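Succinate-semialdehyde dehydrogenase (Synechococcus sp., PDB 4ITA) probably catalyses the NADP-dependent oxidation of succinic semialdehyde to succinate, as an aldehyde dehydrogenase with a Rossmann-type cofactor-binding fold. Local coordinates at residues S190-E193 against Q194-D198. Sequence-based numbering, arbitrary orientation.
With EDO (1,2-ethanediol), chain H; EDO (1,2-ethanediol), chain N.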
loop_
_atom_site.group_PDB
_atom_site.type_symbol
_atom_site.label_atom_id
_atom_site.label_comp_id
_atom_site.label_asym_id
_atom_site.label_seq_id
_atom_site.Cartn_x
_atom_site.Cartn_y
_atom_site.Cartn_z
ATOM N N SER A 190 21.004 7.819 8.213
ATOM C CA SER A 190 21.305 8.722 7.095
ATOM C C SER A 190 21.631 7.991 5.793
ATOM O O SER A 190 21.640 8.596 4.720
ATOM C CB SER A 190 22.462 9.661 7.444
ATOM O OG SER A 190 23.678 8.939 7.575
ATOM N N GLN A 191 21.889 6.690 5.890
ATOM C CA GLN A 191 22.346 5.918 4.744
ATOM C C GLN A 191 21.204 5.204 4.034
ATOM O O GLN A 191 21.390 4.607 2.972
ATOM C CB GLN A 191 23.395 4.908 5.201
ATOM C CG GLN A 191 24.530 5.546 5.987
ATOM C CD GLN A 191 25.671 4.597 6.237
ATOM O OE1 GLN A 191 25.778 4.006 7.307
ATOM N NE2 GLN A 191 26.558 4.472 5.255
ATOM N N VAL A 192 20.022 5.265 4.626
ATOM C CA VAL A 192 18.853 4.575 4.083
ATOM C C VAL A 192 18.367 5.201 2.767
ATOM O O VAL A 192 17.903 4.500 1.864
ATOM C CB VAL A 192 17.729 4.536 5.132
ATOM C CG1 VAL A 192 16.435 4.000 4.533
ATOM C CG2 VAL A 192 18.161 3.676 6.305
ATOM N N GLU A 193 18.494 6.523 2.650
ATOM C CA GLU A 193 18.049 7.206 1.440
ATOM C C GLU A 193 18.692 6.619 0.172
ATOM O O GLU A 193 18.013 6.421 -0.840
ATOM C CB GLU A 193 18.301 8.718 1.557
ATOM C CG GLU A 193 17.970 9.513 0.296
ATOM C CD GLU A 193 17.985 11.018 0.513
ATOM O OE1 GLU A 193 18.023 11.467 1.675
ATOM O OE2 GLU A 193 17.934 11.740 -0.493
ATOM N N GLN A 194 19.995 6.337 0.222
ATOM C CA GLN A 194 20.662 5.710 -0.921
ATOM C C GLN A 194 19.971 4.411 -1.323
ATOM O O GLN A 194 19.774 4.132 -2.507
ATOM C CB GLN A 194 22.125 5.407 -0.598
ATOM C CG GLN A 194 22.840 4.661 -1.721
ATOM C CD GLN A 194 24.229 4.203 -1.344
ATOM O OE1 GLN A 194 24.759 4.584 -0.305
ATOM N NE2 GLN A 194 24.819 3.361 -2.184
ATOM N N VAL A 195 19.594 3.615 -0.329
ATOM C CA VAL A 195 18.956 2.334 -0.598
ATOM C C VAL A 195 17.584 2.531 -1.256
ATOM O O VAL A 195 17.287 1.926 -2.285
ATOM C CB VAL A 195 18.854 1.489 0.672
ATOM C CG1 VAL A 195 18.293 0.116 0.333
ATOM C CG2 VAL A 195 20.230 1.331 1.305
ATOM N N ILE A 196 16.759 3.399 -0.680
ATOM C CA ILE A 196 15.434 3.667 -1.248
ATOM C C ILE A 196 15.511 4.203 -2.680
ATOM O O ILE A 196 14.667 3.875 -3.525
ATOM C CB ILE A 196 14.650 4.675 -0.376
ATOM C CG1 ILE A 196 14.400 4.099 1.016
ATOM C CG2 ILE A 196 13.332 5.084 -1.051
ATOM C CD1 ILE A 196 13.907 5.120 2.015
ATOM N N LYS A 197 16.526 5.022 -2.952
ATOM C CA LYS A 197 16.669 5.634 -4.272
ATOM C C LYS A 197 17.330 4.723 -5.299
ATOM O O LYS A 197 17.365 5.055 -6.489
ATOM C CB LYS A 197 17.457 6.948 -4.179
ATOM C CG LYS A 197 16.634 8.087 -3.608
ATOM C CD LYS A 197 17.414 9.386 -3.573
ATOM C CE LYS A 197 16.493 10.555 -3.288
ATOM N NZ LYS A 197 17.256 11.828 -3.167
ATOM N N ASP A 198 17.855 3.579 -4.867
ATOM C CA ASP A 198 18.526 2.687 -5.807
ATOM C C ASP A 198 17.485 2.031 -6.707
ATOM O O ASP A 198 16.485 1.515 -6.220
ATOM C CB ASP A 198 19.325 1.625 -5.066
ATOM C CG ASP A 198 20.190 0.807 -6.003
ATOM O OD1 ASP A 198 19.668 -0.134 -6.633
ATOM O OD2 ASP A 198 21.392 1.126 -6.123
HETATM C C1 EDO H . 26.752 7.919 3.456
HETATM O O1 EDO H . 26.231 6.582 3.452
HETATM C C2 EDO H . 25.720 8.868 4.048
HETATM O O2 EDO H . 25.613 8.662 5.462
HETATM C C1 EDO N . 25.227 8.364 -0.165
HETATM O O1 EDO N . 25.007 7.626 -1.366
HETATM C C2 EDO N . 24.282 9.560 -0.155
HETATM O O2 EDO N . 22.904 9.149 -0.112
HETATM O O HOH W 1 21.826 7.861 2.041
HETATM O O HOH W 2 24.185 6.061 1.818
#
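V192 and I196 sit one turn apart on the short helix 192-197, and with V195 they make up its buried face. CG1 of V192 meets CD1 of I196 at 3.7 Å, the two branches passing each other at a slant. I196 sends CG1 back over that turn because it lies anti to the carbonyl carbon (chi1 -63°), which also brings it against the V192 carbonyl. I196 N donates to V192 O at 3.0 Å, and K197 N to E193 O at 2.9 Å, the i to i+4 bonds of the helix. L127 of strand 115-129 closes over V192, V195 and I196, while L216 and L219 of helix 210-222 cover I196 further.

The outer face is looser and polar. E193 and K197 run side by side as extended chains, and NZ of K197 reaches OE2 of E193 at 2.8 Å, taking the lone pair turned away from the other carboxylate oxygen. Shortened to an alanine, position E193 would lose the carboxylate, and the K197 ammonium would probably be left without that mate and its own chain freer to turn.

At the start of the helix S190 O and Q194 N lie 5.3 Å apart, and a water spans them, donating to the carbonyl at 2.8 Å and accepting from the amide at 3.0 Å. A second water donates to Q194 OE1 at 2.6 Å, while Q194 NE2 is held by P24 O. Of two ethanediols, probably from the crystallisation liquor, one is gripped by Q191 NE2 and S190 OG; the other makes a weak bond to Q194 OE1.

V192 also touches the bound NADPH. The helix follows strand 182-185 and leads into strand 201-207, a crossover of the Rossmann-type cofactor-binding domain of the aldehyde dehydrogenase fold.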